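Local coordinates for beta-lactamase-related domain-containing protein (Bacteroides dorei DSM 17855, PDB 5TGF) that probably acts as a serine hydrolase of the beta-lactamase and penicillin-binding protein clan, with an unknown substrate, and can bind calcium, at residues A[34-39]-A[216-221]; A[250-255]-A[283-288]; A[14-19]-A[326-331]; A[99-104]-A[239-244]; A[245-250]-A[262-267]. One frame throughout, in Å; residues are numbered along the deposited sequence. Where two conformers were deposited one is given.

Contact 1 (A[34-39]-A[216-221]); sequences VKNDSV and MIYHNG
Asp37 and His219 come from opposite directions, the carboxylate meeting the edge of the imidazole with the two planes twisted by 21°. His219 NE2 donates to Asp37 OD1 at 2.7 Å, on the syn side of the carboxylate. OD1 lies near the imidazole plane, whereas the donor is tilted 30° from the carboxylate plane, and the N-H points somewhat off line. The nearby carboxylate would tend to stabilise a protonated imidazole. Tyr218 turns its CD2 edge onto one face of that imidazole, CD2 sitting 3.9 Å above the middle of the His219 ring and limiting how it can rotate. With CG anti to the backbone N (chi1 -177°), the tyrosine ring extends toward the hairpin, but Tyr218 OH stops 4.1 Å short of Asn36 ND2. A water spans this gap: it accepts from Asn36 ND2 at 2.7 Å and lies 2.5 Å from Tyr218 OH. Lys35 NZ donates to Asn36 OD1 and so holds the amide from its other end. Tyr303 meets the tyrosine ring from strand 302-307. The arrangement joins the hairpin of strands 28-35 and 38-46, closed by a type I' turn from Lys35 to Ser38, to a helix that ends in a Schellman motif with Asn220 as its C-prime residue.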
# COMPACT_ATOMS: atom_id res chain seq x y z
N VAL A 34 14.99 7.06 -7.80
CA VAL A 34 16.30 6.69 -7.31
C VAL A 34 16.73 5.41 -8.01
O VAL A 34 15.94 4.45 -8.09
CB VAL A 34 16.29 6.45 -5.79
CG1 VAL A 34 17.68 6.10 -5.26
CG2 VAL A 34 15.75 7.68 -5.07
N LYS A 35 17.95 5.41 -8.55
CA LYS A 35 18.48 4.20 -9.23
C LYS A 35 19.82 3.84 -8.64
O LYS A 35 20.70 4.71 -8.50
CB LYS A 35 18.62 4.39 -10.74
CG LYS A 35 19.27 3.19 -11.44
CD LYS A 35 19.37 3.43 -12.94
CE LYS A 35 19.53 2.15 -13.75
NZ LYS A 35 20.81 1.47 -13.47
N ASN A 36 19.94 2.59 -8.21
CA ASN A 36 21.16 2.11 -7.57
C ASN A 36 21.64 3.12 -6.50
O ASN A 36 22.81 3.47 -6.45
CB ASN A 36 22.24 1.82 -8.65
CG ASN A 36 21.82 0.72 -9.63
OD1 ASN A 36 21.96 0.88 -10.84
ND2 ASN A 36 21.27 -0.38 -9.12
N ASP A 37 20.68 3.62 -5.71
CA ASP A 37 20.90 4.58 -4.60
C ASP A 37 21.42 5.98 -4.97
O ASP A 37 21.87 6.71 -4.10
CB ASP A 37 21.79 3.94 -3.54
CG ASP A 37 21.16 2.70 -2.95
OD1 ASP A 37 19.97 2.79 -2.54
OD2 ASP A 37 21.80 1.63 -2.98
N SER A 38 21.29 6.38 -6.23
CA SER A 38 21.50 7.78 -6.61
C SER A 38 20.15 8.37 -7.02
O SER A 38 19.46 7.81 -7.85
CB SER A 38 22.45 7.90 -7.82
OG SER A 38 23.62 7.14 -7.61
N VAL A 39 19.88 9.59 -6.58
CA VAL A 39 18.69 10.28 -7.01
C VAL A 39 18.82 10.74 -8.47
O VAL A 39 19.61 11.62 -8.76
CB VAL A 39 18.38 11.48 -6.10
CG1 VAL A 39 17.22 12.29 -6.64
CG2 VAL A 39 18.08 10.99 -4.68
N MSE A 216 14.24 1.70 2.54
CA MSE A 216 14.26 0.58 3.46
C MSE A 216 13.79 -0.70 2.82
O MSE A 216 14.42 -1.75 2.98
CB MSE A 216 13.45 0.92 4.72
CG MSE A 216 13.55 -0.18 5.79
SE MSE A 216 12.08 -1.49 5.63
CE MSE A 216 10.54 -0.32 6.02
N ILE A 217 12.64 -0.67 2.13
CA ILE A 217 12.13 -1.86 1.50
C ILE A 217 13.08 -2.36 0.41
O ILE A 217 13.28 -3.57 0.25
CB ILE A 217 10.70 -1.59 0.89
CG1 ILE A 217 9.70 -1.33 2.02
CG2 ILE A 217 10.21 -2.76 0.08
CD1 ILE A 217 9.39 -2.52 2.91
N TYR A 218 13.59 -1.42 -0.38
CA TYR A 218 14.51 -1.72 -1.49
C TYR A 218 15.78 -2.43 -0.99
O TYR A 218 16.34 -3.26 -1.69
CB TYR A 218 14.90 -0.45 -2.24
CG TYR A 218 15.79 -0.75 -3.44
CD1 TYR A 218 15.24 -1.19 -4.63
CD2 TYR A 218 17.18 -0.60 -3.38
CE1 TYR A 218 16.03 -1.52 -5.73
CE2 TYR A 218 17.98 -0.89 -4.48
CZ TYR A 218 17.38 -1.37 -5.65
OH TYR A 218 18.10 -1.65 -6.78
N HIS A 219 16.22 -2.09 0.21
CA HIS A 219 17.35 -2.77 0.83
C HIS A 219 16.94 -3.94 1.74
O HIS A 219 17.65 -4.28 2.71
CB HIS A 219 18.20 -1.74 1.56
CG HIS A 219 18.88 -0.78 0.65
ND1 HIS A 219 19.91 -1.15 -0.18
CD2 HIS A 219 18.65 0.53 0.40
CE1 HIS A 219 20.29 -0.11 -0.90
NE2 HIS A 219 19.55 0.93 -0.56
N ASN A 220 15.82 -4.59 1.40
CA ASN A 220 15.42 -5.83 2.07
C ASN A 220 15.30 -5.63 3.58
O ASN A 220 15.61 -6.53 4.37
CB ASN A 220 16.42 -6.95 1.74
CG ASN A 220 15.76 -8.32 1.66
OD1 ASN A 220 14.59 -8.45 1.28
ND2 ASN A 220 16.51 -9.35 1.97
N GLY A 221 14.86 -4.44 3.98
CA GLY A 221 14.55 -4.15 5.38
C GLY A 221 15.65 -3.52 6.19
O GLY A 221 15.43 -3.21 7.37
O HOH W 1 20.60 -1.30 -6.63

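Contact 2 (A[250-255]-A[283-288]); sequences GEYVEK and QISSPG
Tyr252 OH is hydrogen-bonded to Glu272 OE2 and at the same time packs against Pro287 CG, 3.4 Å away. Ser285 OG bonds to the same carboxylate oxygen, so helix and strand share one acceptor although their own oxygens, Tyr252 OH and Ser285 OG, stay 4.4 Å apart. The direct packing falls to Pro287, whose CG also lies 3.6 Å from Tyr252 CZ. That methylene meets the ring obliquely at its phenolic end and is almost equally far from the two flanking carbons, 4.1 Å from Tyr252 CE1 and 4.0 Å from Tyr252 CE2. With CG anti to the backbone N (chi1 167°), the tyrosine side chain projects from the first turn of its helix far enough to reach the proline. The contact joins helix 252-257 to the end of strand 281-285 in the antiparallel sheet of the beta-lactamase-like fold. Just past the strand, Ser286 OG bonds to the carbonyl O of Ser58, and Pro287 lies near the putative SxxK motif that Ser58 and Lys61 would form. On the helix side, Glu251 holds the N-cap position, and its carbonyl O accepts from Lys255 N at 2.9 Å. A weak bond from Gly250 N to Glu254 OE1, 3.2 Å long but nearly straight, links the residue before the N-cap to the helix.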
# COMPACT_ATOMS: atom_id res chain seq x y z
N GLY A 250 -10.37 -8.02 -14.91
CA GLY A 250 -10.44 -6.56 -14.74
C GLY A 250 -10.00 -6.01 -13.38
O GLY A 250 -10.35 -4.89 -13.04
N GLU A 251 -9.21 -6.75 -12.60
CA GLU A 251 -8.60 -6.13 -11.41
C GLU A 251 -7.44 -5.25 -11.88
O GLU A 251 -7.04 -5.28 -13.06
CB GLU A 251 -8.14 -7.21 -10.42
CG GLU A 251 -9.22 -8.17 -9.96
CD GLU A 251 -10.26 -7.56 -9.02
OE1 GLU A 251 -10.07 -6.45 -8.48
OE2 GLU A 251 -11.32 -8.19 -8.85
N TYR A 252 -6.89 -4.48 -10.95
CA TYR A 252 -5.93 -3.42 -11.28
C TYR A 252 -4.75 -3.86 -12.13
O TYR A 252 -4.40 -3.17 -13.09
CB TYR A 252 -5.45 -2.74 -9.99
CG TYR A 252 -4.25 -1.86 -10.21
CD1 TYR A 252 -4.36 -0.53 -10.64
CD2 TYR A 252 -3.01 -2.36 -9.99
CE1 TYR A 252 -3.22 0.23 -10.82
CE2 TYR A 252 -1.88 -1.60 -10.15
CZ TYR A 252 -1.99 -0.33 -10.61
OH TYR A 252 -0.78 0.31 -10.85
N VAL A 253 -4.13 -4.99 -11.82
CA VAL A 253 -2.93 -5.38 -12.58
C VAL A 253 -3.27 -5.67 -14.08
O VAL A 253 -2.53 -5.23 -15.00
CB VAL A 253 -2.19 -6.54 -11.90
CG1 VAL A 253 -1.21 -7.20 -12.83
CG2 VAL A 253 -1.51 -6.07 -10.62
N GLU A 254 -4.38 -6.36 -14.31
CA GLU A 254 -4.82 -6.67 -15.68
C GLU A 254 -5.28 -5.40 -16.41
O GLU A 254 -4.83 -5.13 -17.52
CB GLU A 254 -5.96 -7.73 -15.72
CG GLU A 254 -6.53 -7.96 -17.15
CD GLU A 254 -7.88 -8.75 -17.16
OE1 GLU A 254 -8.01 -9.69 -16.36
OE2 GLU A 254 -8.84 -8.40 -17.92
N LYS A 255 -6.03 -4.57 -15.71
CA LYS A 255 -6.63 -3.38 -16.28
C LYS A 255 -5.62 -2.26 -16.52
O LYS A 255 -5.66 -1.61 -17.55
CB LYS A 255 -7.76 -2.87 -15.37
CG LYS A 255 -8.53 -1.72 -15.99
CD LYS A 255 -9.89 -1.55 -15.35
CE LYS A 255 -10.43 -0.18 -15.68
NZ LYS A 255 -11.70 0.08 -14.95
N GLN A 283 8.38 -5.97 -10.19
CA GLN A 283 7.80 -4.63 -9.96
C GLN A 283 6.64 -4.74 -8.98
O GLN A 283 5.72 -5.55 -9.17
CB GLN A 283 7.35 -3.98 -11.26
CG GLN A 283 7.01 -2.49 -11.09
CD GLN A 283 6.87 -1.74 -12.41
OE1 GLN A 283 7.87 -1.30 -12.97
NE2 GLN A 283 5.64 -1.61 -12.91
N ILE A 284 6.75 -3.98 -7.90
CA ILE A 284 5.78 -3.96 -6.82
C ILE A 284 5.34 -2.48 -6.56
O ILE A 284 6.14 -1.53 -6.69
CB ILE A 284 6.44 -4.54 -5.55
CG1 ILE A 284 6.74 -6.05 -5.74
CG2 ILE A 284 5.55 -4.37 -4.32
CD1 ILE A 284 7.87 -6.51 -4.88
N SER A 285 4.07 -2.30 -6.22
CA SER A 285 3.52 -0.98 -6.00
C SER A 285 2.38 -1.00 -5.01
O SER A 285 1.88 -2.07 -4.61
CB SER A 285 3.00 -0.44 -7.32
OG SER A 285 1.76 -1.09 -7.59
N SER A 286 1.96 0.21 -4.59
CA SER A 286 0.75 0.40 -3.78
C SER A 286 0.02 1.72 -4.18
O SER A 286 0.04 2.70 -3.43
CB SER A 286 1.10 0.38 -2.30
OG SER A 286 -0.05 0.15 -1.48
N PRO A 287 -0.62 1.75 -5.38
CA PRO A 287 -1.24 2.99 -5.82
C PRO A 287 -2.45 3.36 -4.99
O PRO A 287 -3.15 2.49 -4.52
CB PRO A 287 -1.68 2.69 -7.26
CG PRO A 287 -1.05 1.40 -7.60
CD PRO A 287 -0.88 0.65 -6.31
N GLY A 288 -2.69 4.65 -4.83
CA GLY A 288 -3.94 5.14 -4.22
C GLY A 288 -4.85 5.71 -5.29
O GLY A 288 -4.37 6.12 -6.33

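Contact 3 (A[14-19]-A[326-331]); sequences DSIISS and SPVLSE
Val328 and Leu329, near the beginning of helix 328-337, face Ile16 and Ile17 of helix 11-22, and the meeting is wholly apolar. Taken in order, the segment begins with Ser326, whose carbonyl O accepts from Leu329 N at 2.9 Å. Pro327 turns to another neighbour, resting on helix 252-257 through Tyr252, Ala256 and Leu257. Val328 makes the first contact: a chi1 of 74° puts CG1 between the backbone N and the carbonyl carbon and leaves CG2 anti to N, where Val328 CG2 meets Ile16 CD1 tip to tip at 4.2 Å. The pairing is as in beta-lactamase-type folds, where the terminal helices pack together on the central antiparallel sheet. Leu329 follows, its branch crossing Ile17 at about a right angle, with Leu329 CD2 lying 4.2 Å from Ile17 CG1. Trp20, farther along helix 11-22, touches both Val328 and Leu329, while Tyr293 of the sheet touches Leu329. Ser330 OG is bonded to Tyr293 OH of that sheet. Glu331 N bonds to Pro327 O at 3.0 Å. Across the interface, serine hydroxyls of helix 11-22 bond to carbonyls of their own helix: Ser18 OG donates to Asp14 O at 2.8 Å, sharing that carbonyl with Ser18 N, which arrives from the opposite face.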
# COMPACT_ATOMS: atom_id res chain seq x y z
N ASP A 14 8.89 14.28 -17.24
CA ASP A 14 8.52 15.66 -16.88
C ASP A 14 7.37 16.15 -17.77
O ASP A 14 6.46 16.85 -17.31
CB ASP A 14 9.76 16.56 -16.99
CG ASP A 14 9.51 18.00 -16.53
OD1 ASP A 14 8.85 18.23 -15.48
OD2 ASP A 14 10.06 18.91 -17.19
N SER A 15 7.34 15.73 -19.04
CA SER A 15 6.30 16.20 -19.95
C SER A 15 4.97 15.63 -19.53
O SER A 15 3.96 16.32 -19.58
CB SER A 15 6.58 15.82 -21.41
OG SER A 15 7.63 16.59 -21.95
N ILE A 16 4.97 14.37 -19.14
CA ILE A 16 3.71 13.72 -18.77
C ILE A 16 3.15 14.36 -17.49
O ILE A 16 1.98 14.68 -17.42
CB ILE A 16 3.89 12.20 -18.57
CG1 ILE A 16 4.20 11.54 -19.92
CG2 ILE A 16 2.64 11.59 -17.94
CD1 ILE A 16 4.68 10.09 -19.81
N ILE A 17 4.00 14.56 -16.50
CA ILE A 17 3.52 15.15 -15.25
C ILE A 17 3.06 16.62 -15.46
O ILE A 17 2.03 17.04 -14.95
CB ILE A 17 4.59 15.07 -14.14
CG1 ILE A 17 4.94 13.61 -13.85
CG2 ILE A 17 4.13 15.76 -12.88
CD1 ILE A 17 6.12 13.40 -12.94
N SER A 18 3.81 17.37 -16.26
CA SER A 18 3.46 18.77 -16.52
C SER A 18 2.12 18.87 -17.22
O SER A 18 1.31 19.76 -16.91
CB SER A 18 4.56 19.47 -17.35
OG SER A 18 5.77 19.51 -16.61
N SER A 19 1.86 17.96 -18.15
CA SER A 19 0.57 17.93 -18.84
C SER A 19 -0.58 17.66 -17.88
O SER A 19 -1.68 18.20 -18.06
CB SER A 19 0.57 16.86 -19.95
OG SER A 19 0.34 15.57 -19.39
N SER A 326 -1.68 5.31 -13.42
CA SER A 326 -0.43 5.55 -12.69
C SER A 326 0.81 4.77 -13.15
O SER A 326 1.91 5.33 -13.18
CB SER A 326 -0.67 5.27 -11.22
OG SER A 326 -1.64 6.20 -10.74
N PRO A 327 0.65 3.48 -13.55
CA PRO A 327 1.85 2.78 -14.04
C PRO A 327 2.50 3.37 -15.28
O PRO A 327 3.59 2.90 -15.64
CB PRO A 327 1.34 1.36 -14.39
CG PRO A 327 0.08 1.23 -13.68
CD PRO A 327 -0.52 2.58 -13.49
N VAL A 328 1.90 4.38 -15.91
CA VAL A 328 2.65 5.13 -16.96
C VAL A 328 3.96 5.71 -16.38
O VAL A 328 4.96 5.88 -17.10
CB VAL A 328 1.82 6.22 -17.67
CG1 VAL A 328 1.61 7.42 -16.78
CG2 VAL A 328 2.50 6.66 -18.97
N LEU A 329 3.99 5.96 -15.07
CA LEU A 329 5.16 6.54 -14.44
C LEU A 329 6.33 5.55 -14.39
O LEU A 329 7.46 5.86 -14.77
CB LEU A 329 4.82 7.00 -13.02
CG LEU A 329 3.87 8.18 -12.95
CD1 LEU A 329 3.23 8.24 -11.56
CD2 LEU A 329 4.60 9.47 -13.29
N SER A 330 6.06 4.35 -13.91
CA SER A 330 7.09 3.31 -13.88
C SER A 330 7.47 2.85 -15.31
O SER A 330 8.63 2.58 -15.57
CB SER A 330 6.64 2.12 -13.03
OG SER A 330 5.30 1.78 -13.35
N GLU A 331 6.51 2.83 -16.22
CA GLU A 331 6.79 2.44 -17.61
C GLU A 331 7.75 3.44 -18.24
O GLU A 331 8.73 3.06 -18.91
CB GLU A 331 5.49 2.45 -18.44
CG GLU A 331 5.64 2.07 -19.91
CD GLU A 331 4.35 2.19 -20.71
OE1 GLU A 331 4.05 1.32 -21.53
OE2 GLU A 331 3.60 3.15 -20.51

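Contact 4 (A[99-104]-A[239-244])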
# COMPACT_ATOMS: atom_id res chain seq x y z
N LEU A 99 -6.81 -16.24 8.24
CA LEU A 99 -5.39 -16.01 8.58
C LEU A 99 -4.97 -14.57 8.37
O LEU A 99 -5.51 -13.87 7.51
CB LEU A 99 -4.48 -16.93 7.75
CG LEU A 99 -4.87 -18.41 7.77
CD1 LEU A 99 -3.89 -19.22 6.95
CD2 LEU A 99 -4.93 -18.92 9.20
N LEU A 100 -3.96 -14.15 9.12
CA LEU A 100 -3.43 -12.81 9.00
C LEU A 100 -2.99 -12.49 7.56
O LEU A 100 -3.29 -11.41 7.04
CB LEU A 100 -2.29 -12.60 9.97
CG LEU A 100 -1.51 -11.30 9.86
CD1 LEU A 100 -2.40 -10.07 10.10
CD2 LEU A 100 -0.35 -11.35 10.84
N ARG A 101 -2.31 -13.42 6.91
CA ARG A 101 -1.87 -13.21 5.53
C ARG A 101 -3.06 -13.08 4.57
O ARG A 101 -2.94 -12.42 3.52
CB ARG A 101 -0.94 -14.34 5.09
CG ARG A 101 -1.57 -15.72 5.05
CD ARG A 101 -0.59 -16.70 4.40
NE ARG A 101 -1.06 -18.07 4.45
CZ ARG A 101 -1.96 -18.62 3.64
NH1 ARG A 101 -2.52 -17.94 2.65
NH2 ARG A 101 -2.30 -19.88 3.85
N GLN A 102 -4.21 -13.67 4.92
CA GLN A 102 -5.40 -13.57 4.06
C GLN A 102 -6.05 -12.20 4.19
O GLN A 102 -6.57 -11.65 3.19
CB GLN A 102 -6.44 -14.65 4.38
CG GLN A 102 -5.95 -16.03 3.93
CD GLN A 102 -6.81 -17.20 4.40
OE1 GLN A 102 -7.46 -17.16 5.44
NE2 GLN A 102 -6.74 -18.29 3.66
N LEU A 103 -6.06 -11.67 5.39
CA LEU A 103 -6.54 -10.32 5.63
C LEU A 103 -5.78 -9.32 4.75
O LEU A 103 -6.38 -8.47 4.12
CB LEU A 103 -6.43 -9.93 7.13
CG LEU A 103 -7.29 -10.73 8.12
CD1 LEU A 103 -6.86 -10.50 9.57
CD2 LEU A 103 -8.77 -10.46 7.95
N LEU A 104 -4.46 -9.45 4.70
CA LEU A 104 -3.62 -8.45 4.06
C LEU A 104 -3.47 -8.66 2.55
O LEU A 104 -2.69 -7.95 1.92
CB LEU A 104 -2.25 -8.44 4.72
CG LEU A 104 -2.17 -7.92 6.14
CD1 LEU A 104 -0.88 -8.32 6.82
CD2 LEU A 104 -2.32 -6.41 6.17
N ALA A 239 5.80 -11.87 -1.79
CA ALA A 239 5.46 -13.17 -2.37
C ALA A 239 4.00 -13.21 -2.81
O ALA A 239 3.19 -12.41 -2.38
CB ALA A 239 5.69 -14.31 -1.35
N ASP A 240 3.67 -14.23 -3.58
CA ASP A 240 2.30 -14.53 -3.96
C ASP A 240 1.48 -14.84 -2.72
O ASP A 240 1.66 -15.88 -2.12
CB ASP A 240 2.30 -15.75 -4.89
CG ASP A 240 0.91 -16.16 -5.35
OD1 ASP A 240 -0.08 -15.44 -5.11
OD2 ASP A 240 0.80 -17.16 -6.04
N GLN A 241 0.56 -13.95 -2.35
CA GLN A 241 -0.36 -14.23 -1.26
C GLN A 241 -1.80 -14.46 -1.75
O GLN A 241 -2.71 -14.66 -0.95
CB GLN A 241 -0.29 -13.12 -0.20
CG GLN A 241 1.08 -12.89 0.38
CD GLN A 241 1.59 -14.07 1.21
OE1 GLN A 241 0.84 -14.99 1.50
NE2 GLN A 241 2.87 -14.03 1.62
N VAL A 242 -2.00 -14.42 -3.05
CA VAL A 242 -3.32 -14.68 -3.63
C VAL A 242 -3.51 -16.19 -3.75
O VAL A 242 -4.55 -16.73 -3.41
CB VAL A 242 -3.46 -13.99 -5.00
CG1 VAL A 242 -4.79 -14.36 -5.63
CG2 VAL A 242 -3.39 -12.47 -4.84
N ARG A 243 -2.46 -16.86 -4.22
CA ARG A 243 -2.41 -18.32 -4.31
C ARG A 243 -3.48 -18.92 -5.20
O ARG A 243 -3.49 -18.64 -6.39
CB ARG A 243 -2.32 -18.88 -2.92
CG ARG A 243 -1.07 -18.28 -2.30
CD ARG A 243 -0.71 -18.95 -1.04
NE ARG A 243 0.21 -18.16 -0.22
CZ ARG A 243 0.62 -18.62 0.95
NH1 ARG A 243 0.25 -19.84 1.31
NH2 ARG A 243 1.39 -17.91 1.74
N ASN A 244 -4.39 -19.73 -4.67
CA ASN A 244 -5.42 -20.36 -5.53
C ASN A 244 -6.72 -19.58 -5.56
O ASN A 244 -7.70 -20.05 -6.13
CB ASN A 244 -5.70 -21.79 -5.08
CG ASN A 244 -4.49 -22.67 -5.17
OD1 ASN A 244 -3.85 -22.77 -6.21
ND2 ASN A 244 -4.14 -23.31 -4.06
O HOH W 2 -2.01 -15.32 1.65
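Arg101 and Arg243 form a stacked guanidinium pair, one arginine coming from the short helix 100-103 and the other from a loop shaped by an Asx turn. The planes are 12° apart and the centres 3.7 Å, with Arg243 NH1 lying 3.4 Å over Arg101 CZ. Arg101 starts with its CG between the backbone N and the carbonyl carbon (chi1 63°), then runs extended to NE, and the turn at its last torsion lays the guanidinium face against its partner. Arg243 is likewise extended from CG to NE, and the two chains cross at about a right angle, so that the flat ends overlap and Arg243 NH2 also lies 3.5 Å from Arg101 CD. Asp80, in a salt bridge with Arg101 NE, and Gln241 OE1, which accepts from Arg243 NH2 at 3.0 Å, probably offset the closeness of the two like charges. The bend of Gln241 at chi2 (-67°) folds its amide back beside both arginines, bringing Gln241 OE1 within 3.7 Å of Arg101 CD. Gln241 NE2 is taken by Thr236 O. In the same loop, Asp240 OD1 accepts from Val242 N and Arg243 N, both reaching it from the same face of the carboxylate, and this fixes the loop from which Arg243 rises with positive phi. A single water completes the join, lying in the plane of the Arg101 guanidinium: it accepts from Arg101 NH1 at 2.9 Å and donates to both Gln241 O, at 2.8 Å, and Gln241 OE1.

Contact 5 (A[245-250]-A[262-267]); sequences AVVAPG and TSIYGL
Val247 meets the loop 262-267 with both of its methyls, and its side chain can be traced outward from CB. The bond to CB is directed toward the opposing loop, and the branches divide the work there. CG1, set anti to the backbone N by chi1 of 176°, reaches the tip of Ile264: Val247 CG1 lies 3.8 Å from Ile264 CD1, tip to tip. The second methyl goes to the other partner, Val247 CG2 lying 3.5 Å from the carbonyl oxygen Thr262 O. The same Val247 CG2 is 4.2 Å from Thr262 CB. That carbonyl is already engaged within its own loop, where Ile264 N donates weakly to Thr262 O at 2.9 Å. Ile264 itself presents CD1 on an extended arm, chi2 -179°, and the same methyl also touches Glu251 CB, at the N-cap of helix 252-257, while Trp270 of the sheet lies against the side chain. A water also joins the loops by a polar route: it donates to Ala245 O at 2.6 Å and accepts from Thr262 OG1 in a weak bond. Val246 is backbone-bonded to Thr143 and Phe145. Here two irregular loops that bracket helix 252-257 pack through one valine, whose two methyls touch Thr262 and Ile264, the residues flanking Ser263 at the centre of an inverse gamma turn.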
# COMPACT_ATOMS: atom_id res chain seq x y z
N ALA A 245 -6.76 -18.41 -4.92
CA ALA A 245 -7.97 -17.63 -4.93
C ALA A 245 -8.32 -17.24 -6.37
O ALA A 245 -7.42 -16.92 -7.16
CB ALA A 245 -7.81 -16.39 -4.04
N VAL A 246 -9.61 -17.23 -6.69
CA VAL A 246 -10.09 -16.86 -8.02
C VAL A 246 -9.97 -15.36 -8.20
O VAL A 246 -10.49 -14.59 -7.37
CB VAL A 246 -11.55 -17.31 -8.27
CG1 VAL A 246 -12.08 -16.72 -9.60
CG2 VAL A 246 -11.64 -18.85 -8.25
N VAL A 247 -9.28 -14.96 -9.27
CA VAL A 247 -9.13 -13.56 -9.62
C VAL A 247 -10.09 -13.28 -10.77
O VAL A 247 -9.94 -13.84 -11.85
CB VAL A 247 -7.70 -13.25 -10.07
CG1 VAL A 247 -7.58 -11.79 -10.53
CG2 VAL A 247 -6.71 -13.54 -8.93
N ALA A 248 -11.01 -12.36 -10.55
CA ALA A 248 -11.96 -11.97 -11.61
C ALA A 248 -11.27 -11.13 -12.67
O ALA A 248 -10.28 -10.46 -12.39
CB ALA A 248 -13.12 -11.18 -11.02
N PRO A 249 -11.80 -11.16 -13.91
CA PRO A 249 -11.31 -10.25 -14.93
C PRO A 249 -11.36 -8.81 -14.49
O PRO A 249 -12.27 -8.41 -13.77
CB PRO A 249 -12.29 -10.48 -16.12
CG PRO A 249 -12.93 -11.79 -15.87
CD PRO A 249 -12.93 -11.99 -14.37
N GLY A 250 -10.37 -8.02 -14.91
CA GLY A 250 -10.44 -6.56 -14.74
C GLY A 250 -10.00 -6.01 -13.38
O GLY A 250 -10.35 -4.89 -13.04
N THR A 262 -2.10 -14.57 -12.03
CA THR A 262 -3.11 -14.55 -10.96
C THR A 262 -2.49 -14.09 -9.64
O THR A 262 -3.23 -13.70 -8.74
CB THR A 262 -3.76 -15.96 -10.73
OG1 THR A 262 -2.75 -16.87 -10.33
CG2 THR A 262 -4.40 -16.45 -11.94
N SER A 263 -1.15 -14.11 -9.54
CA SER A 263 -0.43 -13.79 -8.31
C SER A 263 -0.26 -12.27 -8.17
O SER A 263 0.85 -11.74 -8.01
CB SER A 263 0.93 -14.48 -8.30
OG SER A 263 1.73 -14.07 -9.39
N ILE A 264 -1.39 -11.57 -8.17
CA ILE A 264 -1.38 -10.09 -8.32
C ILE A 264 -1.11 -9.31 -7.03
O ILE A 264 -0.96 -8.07 -7.07
CB ILE A 264 -2.68 -9.57 -8.97
CG1 ILE A 264 -3.89 -9.93 -8.09
CG2 ILE A 264 -2.75 -10.11 -10.40
CD1 ILE A 264 -5.22 -9.49 -8.64
N TYR A 265 -1.05 -9.99 -5.89
CA TYR A 265 -0.94 -9.25 -4.62
C TYR A 265 -0.11 -10.02 -3.62
O TYR A 265 -0.19 -11.25 -3.55
CB TYR A 265 -2.34 -8.94 -4.05
CG TYR A 265 -2.48 -7.66 -3.28
CD1 TYR A 265 -2.70 -6.45 -3.93
CD2 TYR A 265 -2.37 -7.64 -1.88
CE1 TYR A 265 -2.85 -5.27 -3.22
CE2 TYR A 265 -2.51 -6.46 -1.17
CZ TYR A 265 -2.74 -5.28 -1.84
OH TYR A 265 -2.92 -4.09 -1.12
N GLY A 266 0.64 -9.27 -2.82
CA GLY A 266 1.38 -9.78 -1.69
C GLY A 266 0.69 -9.41 -0.39
O GLY A 266 -0.51 -9.71 -0.22
N LEU A 267 1.45 -8.85 0.56
CA LEU A 267 0.89 -8.28 1.78
C LEU A 267 0.83 -6.77 1.68
O LEU A 267 1.87 -6.08 1.62
CB LEU A 267 1.71 -8.68 3.01
CG LEU A 267 1.94 -10.18 3.17
CD1 LEU A 267 2.88 -10.45 4.35
CD2 LEU A 267 0.64 -10.93 3.41
O HOH W 3 -5.19 -17.69 -8.30

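Contact 3 joins the two ends of the chain, and all the others are nested within the long loop it closes. Contacts 1 and 2 both reach the six-stranded antiparallel sheet, their centres 21 Å apart, whereas contact 4 lies across the chain's centre from contact 3, with 31 Å between centres. Contacts 4, 5 and 2 adjoin one another: 4 touches 5, probably through a backbone bond between Gln241 and Tyr265, and 5 touches 2, with which it shares Gly250 and alternates along the chain. Contact 2 also touches contact 3 where Tyr252 meets Pro327. The region 239-267, two loops around helix 252-257, thus runs between the helical part of this beta-lactamase-like fold and its sheet.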